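Local coordinates for protein aromatic amino acid aminotransferase I (Candida albicans WO-1, PDB 6HNU) that probably catalyses the pyridoxal-phosphate-dependent transfer of an amino group from aromatic amino acids to 2-oxoglutarate, giving aromatic oxo-acids and glutamate, at residues B[62-71]-B[346-355]; B[249-257]-B[356-364]. All coordinates share one frame; numbering follows the deposited sequence. Where two conformers were deposited one is given.

Contact 1 (B[62-71]-B[346-355]); sequences IPTPSFSGGI and KWGHSGYLDW
An aromatic cluster of F67, W347 and W355 pins the loop 62-71 against the long helix 334-377. F67 is the middle ring and makes two edge-to-face pairs. Its CZ points over the face of the W347 indole, 3.7 Å from W347 CE2, with the planes at 68°; in turn W355 sends its CE3 edge over one face of F67, with the planes at 82°. The opposite face of F67 lies against CA of P65 in its own loop. The W355 indole reaches I71 because chi1 (177°) turns CG away from the backbone N; CB of I71 makes a CH-pi contact over the six-membered ring of W355, 3.8 Å from its centroid. W347 is also anchored at its edge, where NE1 donates a bent bond to P63 O (2.9 Å). P65 CG packs 3.7 Å from G351 CA, where the helix carries no side chain. Beside the cluster, D354 OD1 is held by H272, and a water joins the carbonyls of S66 and D354. From the second subunit, P54 packs on I62 and P63, and Y52 on I71 and W355, so this aromatic cluster, joining a loop to a long helix, lies beside the dimer interface of a class I aminotransferase.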
loop_
_atom_site.group_PDB
_atom_site.type_symbol
_atom_site.label_atom_id
_atom_site.label_comp_id
_atom_site.label_asym_id
_atom_site.label_seq_id
_atom_site.Cartn_x
_atom_site.Cartn_y
_atom_site.Cartn_z
ATOM N N ILE B 62 23.140 11.678 -0.842
ATOM C CA ILE B 62 22.673 11.571 -2.245
ATOM C C ILE B 62 23.697 12.210 -3.166
ATOM O O ILE B 62 24.499 13.031 -2.722
ATOM C CB ILE B 62 21.279 12.213 -2.369
ATOM C CG1 ILE B 62 21.340 13.738 -2.304
ATOM C CG2 ILE B 62 20.380 11.615 -1.280
ATOM C CD1 ILE B 62 19.967 14.416 -2.338
ATOM N N PRO B 63 23.700 11.842 -4.461
ATOM C CA PRO B 63 24.612 12.471 -5.424
ATOM C C PRO B 63 24.211 13.909 -5.769
ATOM O O PRO B 63 23.081 14.314 -5.401
ATOM C CB PRO B 63 24.576 11.513 -6.628
ATOM C CG PRO B 63 23.232 10.839 -6.534
ATOM C CD PRO B 63 22.951 10.712 -5.048
ATOM N N THR B 64 25.117 14.651 -6.441
ATOM C CA THR B 64 24.975 16.111 -6.680
ATOM C C THR B 64 24.823 16.382 -8.170
ATOM O O THR B 64 25.599 15.897 -8.988
ATOM C CB THR B 64 26.128 16.911 -6.057
ATOM O OG1 THR B 64 27.353 16.428 -6.612
ATOM C CG2 THR B 64 26.143 16.775 -4.549
ATOM N N PRO B 65 23.803 17.172 -8.576
ATOM C CA PRO B 65 23.703 17.600 -9.951
ATOM C C PRO B 65 24.992 18.339 -10.306
ATOM O O PRO B 65 25.542 19.025 -9.440
ATOM C CB PRO B 65 22.510 18.542 -9.962
ATOM C CG PRO B 65 21.696 18.160 -8.742
ATOM C CD PRO B 65 22.724 17.709 -7.732
ATOM N N SER B 66 25.457 18.217 -11.559
ATOM C CA SER B 66 24.727 17.664 -12.684
ATOM C C SER B 66 25.114 16.203 -12.952
ATOM O O SER B 66 24.836 15.727 -14.080
ATOM C CB SER B 66 24.944 18.529 -13.908
ATOM O OG SER B 66 24.388 19.822 -13.682
ATOM N N PHE B 67 25.700 15.503 -11.976
ATOM C CA PHE B 67 26.081 14.062 -12.094
ATOM C C PHE B 67 27.089 13.927 -13.247
ATOM O O PHE B 67 27.048 12.937 -14.022
ATOM C CB PHE B 67 24.843 13.171 -12.263
ATOM C CG PHE B 67 23.696 13.610 -11.390
ATOM C CD1 PHE B 67 23.694 13.360 -10.021
ATOM C CD2 PHE B 67 22.602 14.260 -11.940
ATOM C CE1 PHE B 67 22.668 13.829 -9.214
ATOM C CE2 PHE B 67 21.568 14.698 -11.132
ATOM C CZ PHE B 67 21.600 14.481 -9.774
ATOM N N SER B 68 28.056 14.854 -13.287
ATOM C CA SER B 68 29.084 14.914 -14.366
ATOM C C SER B 68 29.892 13.604 -14.407
ATOM O O SER B 68 30.368 13.252 -15.496
ATOM C CB SER B 68 29.990 16.112 -14.212
ATOM O OG SER B 68 30.682 16.060 -12.978
ATOM N N GLY B 69 29.987 12.883 -13.290
ATOM C CA GLY B 69 30.689 11.589 -13.197
ATOM C C GLY B 69 29.840 10.437 -13.718
ATOM O O GLY B 69 30.356 9.309 -13.738
ATOM N N GLY B 70 28.603 10.699 -14.161
ATOM C CA GLY B 70 27.628 9.643 -14.476
ATOM C C GLY B 70 26.798 9.309 -13.250
ATOM O O GLY B 70 27.298 9.478 -12.122
ATOM N N ILE B 71 25.538 8.901 -13.438
ATOM C CA ILE B 71 24.572 8.830 -12.300
ATOM C C ILE B 71 24.956 7.677 -11.371
ATOM O O ILE B 71 24.557 7.715 -10.192
ATOM C CB ILE B 71 23.114 8.750 -12.780
ATOM C CG1 ILE B 71 22.820 7.482 -13.576
ATOM C CG2 ILE B 71 22.757 10.019 -13.553
ATOM C CD1 ILE B 71 21.340 7.184 -13.761
ATOM N N LYS B 346 16.212 19.383 -3.229
ATOM C CA LYS B 346 17.673 19.651 -3.108
ATOM C C LYS B 346 18.264 19.710 -4.526
ATOM O O LYS B 346 19.038 20.638 -4.853
ATOM C CB LYS B 346 18.364 18.602 -2.240
ATOM C CG LYS B 346 19.870 18.805 -2.086
ATOM C CD LYS B 346 20.197 20.134 -1.414
ATOM C CE LYS B 346 21.685 20.394 -1.314
ATOM N NZ LYS B 346 21.938 21.722 -0.707
ATOM N N TRP B 347 17.846 18.785 -5.393
ATOM C CA TRP B 347 18.273 18.768 -6.805
ATOM C C TRP B 347 17.605 19.905 -7.567
ATOM O O TRP B 347 18.216 20.459 -8.514
ATOM C CB TRP B 347 17.937 17.405 -7.398
ATOM C CG TRP B 347 18.759 16.256 -6.923
ATOM C CD1 TRP B 347 19.794 16.226 -6.039
ATOM C CD2 TRP B 347 18.603 14.921 -7.403
ATOM N NE1 TRP B 347 20.264 14.946 -5.925
ATOM C CE2 TRP B 347 19.553 14.129 -6.757
ATOM C CE3 TRP B 347 17.736 14.335 -8.329
ATOM C CZ2 TRP B 347 19.677 12.756 -7.012
ATOM C CZ3 TRP B 347 17.844 12.983 -8.574
ATOM C CH2 TRP B 347 18.815 12.204 -7.934
ATOM N N GLY B 348 16.377 20.234 -7.173
ATOM C CA GLY B 348 15.469 21.114 -7.925
ATOM C C GLY B 348 15.025 20.482 -9.226
ATOM O O GLY B 348 15.514 19.393 -9.603
ATOM N N HIS B 349 14.070 21.091 -9.894
ATOM C CA HIS B 349 13.646 20.610 -11.229
ATOM C C HIS B 349 14.865 20.500 -12.141
ATOM O O HIS B 349 14.949 19.552 -12.969
ATOM C CB HIS B 349 12.578 21.531 -11.786
ATOM C CG HIS B 349 11.289 21.286 -11.125
ATOM N ND1 HIS B 349 10.626 20.086 -11.279
ATOM C CD2 HIS B 349 10.567 22.042 -10.275
ATOM C CE1 HIS B 349 9.537 20.113 -10.564
ATOM N NE2 HIS B 349 9.449 21.328 -9.962
ATOM N N SER B 350 15.797 21.451 -12.024
ATOM C CA SER B 350 16.973 21.459 -12.914
ATOM C C SER B 350 17.763 20.169 -12.694
ATOM O O SER B 350 18.195 19.558 -13.671
ATOM C CB SER B 350 17.836 22.707 -12.664
ATOM O OG SER B 350 18.843 22.804 -13.652
ATOM N N GLY B 351 18.056 19.851 -11.437
ATOM C CA GLY B 351 18.837 18.668 -11.037
ATOM C C GLY B 351 18.108 17.388 -11.393
ATOM O O GLY B 351 18.759 16.452 -11.821
ATOM N N TYR B 352 16.791 17.354 -11.230
ATOM C CA TYR B 352 16.022 16.118 -11.543
ATOM C C TYR B 352 16.138 15.906 -13.058
ATOM O O TYR B 352 16.362 14.779 -13.514
ATOM C CB TYR B 352 14.573 16.231 -11.062
ATOM C CG TYR B 352 13.787 14.951 -11.204
ATOM C CD1 TYR B 352 14.283 13.763 -10.690
ATOM C CD2 TYR B 352 12.524 14.940 -11.785
ATOM C CE1 TYR B 352 13.574 12.581 -10.814
ATOM C CE2 TYR B 352 11.800 13.764 -11.904
ATOM C CZ TYR B 352 12.314 12.592 -11.377
ATOM O OH TYR B 352 11.645 11.402 -11.519
ATOM N N LEU B 353 15.988 16.970 -13.847
ATOM C CA LEU B 353 16.196 16.855 -15.307
ATOM C C LEU B 353 17.615 16.338 -15.566
ATOM O O LEU B 353 17.753 15.493 -16.447
ATOM C CB LEU B 353 15.928 18.199 -15.975
ATOM C CG LEU B 353 14.475 18.623 -16.035
ATOM C CD1 LEU B 353 14.375 20.045 -16.585
ATOM C CD2 LEU B 353 13.632 17.656 -16.868
ATOM N N ASP B 354 18.644 16.844 -14.861
ATOM C CA ASP B 354 20.016 16.345 -15.077
ATOM C C ASP B 354 20.036 14.830 -14.827
ATOM O O ASP B 354 20.775 14.075 -15.534
ATOM C CB ASP B 354 21.036 17.044 -14.179
ATOM C CG ASP B 354 21.255 18.533 -14.420
ATOM O OD1 ASP B 354 21.140 18.966 -15.566
ATOM O OD2 ASP B 354 21.634 19.213 -13.446
ATOM N N TRP B 355 19.340 14.396 -13.780
ATOM C CA TRP B 355 19.304 12.974 -13.406
ATOM C C TRP B 355 18.670 12.168 -14.546
ATOM O O TRP B 355 19.235 11.109 -14.934
ATOM C CB TRP B 355 18.574 12.782 -12.080
ATOM C CG TRP B 355 18.469 11.339 -11.721
ATOM C CD1 TRP B 355 17.432 10.490 -11.982
ATOM C CD2 TRP B 355 19.484 10.570 -11.091
ATOM N NE1 TRP B 355 17.707 9.255 -11.478
ATOM C CE2 TRP B 355 18.965 9.259 -10.943
ATOM C CE3 TRP B 355 20.745 10.866 -10.560
ATOM C CZ2 TRP B 355 19.672 8.249 -10.297
ATOM C CZ3 TRP B 355 21.443 9.860 -9.926
ATOM C CH2 TRP B 355 20.926 8.566 -9.802
HETATM O O HOH W 1 23.157 14.919 -16.698
#

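Contact 2 (B[249-257]-B[356-364]). With PLP (pyridoxal-5'-phosphate), chain I.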
loop_
_atom_site.group_PDB
_atom_site.type_symbol
_atom_site.label_atom_id
_atom_site.label_comp_id
_atom_site.label_asym_id
_atom_site.label_seq_id
_atom_site.Cartn_x
_atom_site.Cartn_y
_atom_site.Cartn_z
ATOM N N TYR B 249 8.494 3.239 -17.312
ATOM C CA TYR B 249 9.728 3.246 -18.132
ATOM C C TYR B 249 9.800 4.520 -18.984
ATOM O O TYR B 249 10.675 4.600 -19.842
ATOM C CB TYR B 249 9.777 2.009 -19.036
ATOM C CG TYR B 249 9.581 0.677 -18.360
ATOM C CD1 TYR B 249 10.480 0.196 -17.429
ATOM C CD2 TYR B 249 8.491 -0.109 -18.661
ATOM C CE1 TYR B 249 10.314 -1.039 -16.826
ATOM C CE2 TYR B 249 8.319 -1.353 -18.093
ATOM C CZ TYR B 249 9.223 -1.821 -17.163
ATOM O OH TYR B 249 9.086 -3.051 -16.572
ATOM N N TYR B 250 8.910 5.504 -18.769
ATOM C CA TYR B 250 8.860 6.720 -19.604
ATOM C C TYR B 250 10.231 7.390 -19.684
ATOM O O TYR B 250 10.588 7.855 -20.743
ATOM C CB TYR B 250 7.847 7.737 -19.074
ATOM C CG TYR B 250 7.641 8.895 -20.018
ATOM C CD1 TYR B 250 6.842 8.765 -21.144
ATOM C CD2 TYR B 250 8.231 10.124 -19.776
ATOM C CE1 TYR B 250 6.616 9.819 -22.001
ATOM C CE2 TYR B 250 8.030 11.191 -20.630
ATOM C CZ TYR B 250 7.239 11.037 -21.748
ATOM O OH TYR B 250 7.037 12.063 -22.586
ATOM N N PHE B 251 11.018 7.399 -18.622
ATOM C CA PHE B 251 12.296 8.142 -18.602
ATOM C C PHE B 251 13.438 7.172 -18.934
ATOM O O PHE B 251 14.605 7.539 -18.745
ATOM C CB PHE B 251 12.414 8.940 -17.297
ATOM C CG PHE B 251 11.567 10.184 -17.323
ATOM C CD1 PHE B 251 11.733 11.126 -18.331
ATOM C CD2 PHE B 251 10.537 10.364 -16.418
ATOM C CE1 PHE B 251 10.919 12.241 -18.399
ATOM C CE2 PHE B 251 9.708 11.481 -16.501
ATOM C CZ PHE B 251 9.914 12.422 -17.484
ATOM N N LEU B 252 13.120 5.967 -19.454
ATOM C CA LEU B 252 14.148 5.087 -20.056
ATOM C C LEU B 252 14.089 5.253 -21.573
ATOM O O LEU B 252 14.652 4.395 -22.283
ATOM C CB LEU B 252 13.922 3.629 -19.639
ATOM C CG LEU B 252 13.844 3.391 -18.130
ATOM C CD1 LEU B 252 13.845 1.915 -17.813
ATOM C CD2 LEU B 252 14.984 4.077 -17.396
ATOM N N GLN B 253 13.476 6.331 -22.072
ATOM C CA GLN B 253 13.664 6.727 -23.493
ATOM C C GLN B 253 15.162 6.919 -23.784
ATOM O O GLN B 253 15.939 7.327 -22.883
ATOM C CB GLN B 253 12.811 7.926 -23.858
ATOM C CG GLN B 253 11.337 7.547 -23.946
ATOM C CD GLN B 253 10.454 8.736 -24.163
ATOM O OE1 GLN B 253 10.419 9.321 -25.240
ATOM N NE2 GLN B 253 9.773 9.171 -23.107
ATOM N N MET B 254 15.552 6.606 -25.025
ATOM C CA MET B 254 16.965 6.581 -25.436
ATOM C C MET B 254 17.096 7.306 -26.770
ATOM O O MET B 254 16.091 7.490 -27.465
ATOM C CB MET B 254 17.467 5.140 -25.580
ATOM C CG MET B 254 17.538 4.408 -24.261
ATOM S SD MET B 254 17.836 2.634 -24.428
ATOM C CE MET B 254 16.303 2.199 -25.262
ATOM N N GLU B 255 18.342 7.609 -27.123
ATOM C CA GLU B 255 18.718 8.053 -28.484
ATOM C C GLU B 255 18.331 6.922 -29.444
ATOM O O GLU B 255 18.410 5.749 -29.021
ATOM C CB GLU B 255 20.213 8.387 -28.538
ATOM C CG GLU B 255 20.673 9.401 -27.502
ATOM C CD GLU B 255 19.905 10.709 -27.394
ATOM O OE1 GLU B 255 19.132 11.049 -28.328
ATOM O OE2 GLU B 255 20.072 11.379 -26.335
ATOM N N THR B 256 17.818 7.263 -30.621
ATOM C CA THR B 256 17.556 6.301 -31.723
ATOM C C THR B 256 18.829 5.486 -31.997
ATOM O O THR B 256 19.962 6.054 -32.014
ATOM C CB THR B 256 17.051 7.002 -32.983
ATOM O OG1 THR B 256 15.883 7.712 -32.582
ATOM C CG2 THR B 256 16.691 6.026 -34.085
ATOM N N TYR B 257 18.682 4.177 -32.167
ATOM C CA TYR B 257 19.833 3.277 -32.406
ATOM C C TYR B 257 20.323 3.512 -33.835
ATOM O O TYR B 257 19.492 3.677 -34.728
ATOM C CB TYR B 257 19.467 1.807 -32.194
ATOM C CG TYR B 257 20.534 0.823 -32.601
ATOM C CD1 TYR B 257 21.543 0.455 -31.734
ATOM C CD2 TYR B 257 20.520 0.249 -33.870
ATOM C CE1 TYR B 257 22.527 -0.449 -32.109
ATOM C CE2 TYR B 257 21.487 -0.663 -34.258
ATOM C CZ TYR B 257 22.490 -1.019 -33.377
ATOM O OH TYR B 257 23.451 -1.925 -33.738
ATOM N N LEU B 356 17.543 12.635 -15.066
ATOM C CA LEU B 356 16.805 11.948 -16.169
ATOM C C LEU B 356 17.641 11.949 -17.456
ATOM O O LEU B 356 17.588 10.944 -18.199
ATOM C CB LEU B 356 15.453 12.633 -16.355
ATOM C CG LEU B 356 14.577 12.663 -15.111
ATOM C CD1 LEU B 356 13.291 13.384 -15.439
ATOM C CD2 LEU B 356 14.291 11.257 -14.573
ATOM N N ILE B 357 18.482 12.975 -17.682
ATOM C CA ILE B 357 19.358 13.033 -18.883
ATOM C C ILE B 357 20.517 12.036 -18.716
ATOM O O ILE B 357 20.874 11.356 -19.693
ATOM C CB ILE B 357 19.797 14.504 -19.093
ATOM C CG1 ILE B 357 18.628 15.313 -19.655
ATOM C CG2 ILE B 357 21.037 14.600 -19.975
ATOM C CD1 ILE B 357 18.760 16.786 -19.427
ATOM N N GLY B 358 21.043 11.898 -17.505
ATOM C CA GLY B 358 22.053 10.896 -17.135
ATOM C C GLY B 358 21.471 9.491 -17.284
ATOM O O GLY B 358 22.149 8.597 -17.855
ATOM N N LEU B 359 20.228 9.297 -16.848
ATOM C CA LEU B 359 19.530 7.994 -16.984
ATOM C C LEU B 359 19.397 7.641 -18.475
ATOM O O LEU B 359 19.742 6.503 -18.831
ATOM C CB LEU B 359 18.196 8.095 -16.237
ATOM C CG LEU B 359 17.406 6.804 -16.054
ATOM C CD1 LEU B 359 18.188 5.783 -15.239
ATOM C CD2 LEU B 359 16.072 7.097 -15.360
ATOM N N ARG B 360 18.922 8.561 -19.310
ATOM C CA ARG B 360 18.867 8.434 -20.789
ATOM C C ARG B 360 20.229 7.997 -21.356
ATOM O O ARG B 360 20.254 7.012 -22.099
ATOM C CB ARG B 360 18.385 9.743 -21.401
ATOM C CG ARG B 360 18.355 9.741 -22.925
ATOM C CD ARG B 360 17.923 11.095 -23.432
ATOM N NE ARG B 360 17.692 11.172 -24.867
ATOM C CZ ARG B 360 16.526 10.937 -25.455
ATOM N NH1 ARG B 360 15.473 10.577 -24.737
ATOM N NH2 ARG B 360 16.432 11.036 -26.762
ATOM N N ALA B 361 21.319 8.703 -21.038
ATOM C CA ALA B 361 22.677 8.384 -21.549
ATOM C C ALA B 361 23.055 6.943 -21.164
ATOM O O ALA B 361 23.489 6.158 -22.069
ATOM C CB ALA B 361 23.692 9.381 -21.027
ATOM N N GLU B 362 22.886 6.560 -19.904
ATOM C CA GLU B 362 23.289 5.204 -19.428
ATOM C C GLU B 362 22.500 4.112 -20.157
ATOM O O GLU B 362 23.143 3.127 -20.599
ATOM C CB GLU B 362 23.014 4.995 -17.942
ATOM C CG GLU B 362 23.765 5.934 -17.043
ATOM C CD GLU B 362 25.261 5.714 -17.065
ATOM O OE1 GLU B 362 25.680 4.549 -17.258
ATOM O OE2 GLU B 362 25.988 6.703 -16.860
ATOM N N TYR B 363 21.167 4.219 -20.223
ATOM C CA TYR B 363 20.305 3.229 -20.937
ATOM C C TYR B 363 20.630 3.209 -22.432
ATOM O O TYR B 363 20.701 2.070 -22.968
ATOM C CB TYR B 363 18.814 3.448 -20.661
ATOM C CG TYR B 363 18.402 2.744 -19.394
ATOM C CD1 TYR B 363 18.722 3.258 -18.162
ATOM C CD2 TYR B 363 17.783 1.506 -19.432
ATOM C CE1 TYR B 363 18.396 2.611 -16.989
ATOM C CE2 TYR B 363 17.451 0.837 -18.269
ATOM C CZ TYR B 363 17.730 1.399 -17.042
ATOM O OH TYR B 363 17.456 0.769 -15.871
ATOM N N THR B 364 20.814 4.355 -23.088
ATOM C CA THR B 364 21.217 4.428 -24.527
ATOM C C THR B 364 22.432 3.530 -24.772
ATOM O O THR B 364 22.387 2.706 -25.719
ATOM C CB THR B 364 21.497 5.872 -24.957
ATOM O OG1 THR B 364 20.260 6.592 -24.926
ATOM C CG2 THR B 364 22.109 5.938 -26.336
HETATM N N1 PLP I . 3.874 -1.688 -14.400
HETATM C C2 PLP I . 4.625 -2.313 -15.311
HETATM C C2A PLP I . 4.092 -2.470 -16.691
HETATM C C3 PLP I . 5.883 -2.818 -14.989
HETATM O O3 PLP I . 6.570 -3.507 -15.951
HETATM C C4 PLP I . 6.354 -2.678 -13.668
HETATM C C4A PLP I . 7.657 -3.229 -13.299
HETATM C C5 PLP I . 5.569 -1.987 -12.735
HETATM C C6 PLP I . 4.337 -1.539 -13.141
HETATM C C5A PLP I . 5.979 -1.864 -11.288
HETATM O O4P PLP I . 5.805 -0.501 -10.813
HETATM P P PLP I . 6.008 -0.062 -9.343
HETATM O O1P PLP I . 5.852 1.436 -9.472
HETATM O O2P PLP I . 7.433 -0.527 -8.931
HETATM O O3P PLP I . 4.924 -0.732 -8.503
HETATM O O HOH W 2 15.196 10.203 -19.176
HETATM O O HOH W 3 14.951 9.728 -22.054
#
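The loop that follows strand 242-246 of the large sheet, and carries cofactor-binding Y249, runs along helix 334-377 in a contact that is apolar at one end and ionic at the other. F251 and L356 meet first: CD1 of L356 sits over the centre of the F251 ring, a CH-pi contact 3.8 Å from the centroid and 6° off the normal, while the ring of Y250 backs the opposite face. L252 does the reverse, laying its CD2 over the face of Y363 at 3.8 Å from that ring's centroid and touching CD2 of L359 as well. M254 then passes T364 in the opposite direction, and its SD comes 3.3 Å from Y363 O.

At the far end R360, extended from CG to NE, grips E255 side-on. NE donates to OE2 (2.8 Å) and NH2 to OE1 (3.1 Å), but the carboxylate is turned 76° from the guanidinium plane, and both oxygens are met from above the carboxylate plane. A bend in E255 at chi2 (-51°) folds the carboxylate back to the arginine. OE2 also accepts from the backbone N of V269. T364 OG1 receives the N-H of E255 (3.1 Å) and donates to R360 O, which also takes T364 N. Two waters fill out the polar seam, one between the carbonyls of F251 and L356, the other between Q253 O and R360 NH1.

Y249 does not touch 356-364; its OH is hydrogen-bonded to PLP O3 (2.6 Å). The paired charges probably neutralise each other, V269 N helps to set the carboxylate and T364 OG1 holds the backbone of E255, a chemistry consistent with a loop tied to the helix a few residues beyond Y249.

Along the chain, segment 62-71 comes first, between strands 57-62 and 81-86, and segment 249-257 follows strand 242-246 of the eight-stranded sheet. Both are met by helix 334-377, on which 346-355 and 356-364 are consecutive. Contact 1 therefore closes a loop of 274 intervening residues and contact 2 one of 98; the two cross, since their segments alternate. Their centres lie about 15 Å apart, and they meet where I71 of contact 1 packs on L359, G358 and E362 of contact 2's helical segment. One helix thus ties the two-stranded antiparallel sheet to the large sheet whose strand 242-246 leads into the loop with Y249, and both contacts reach the second subunit.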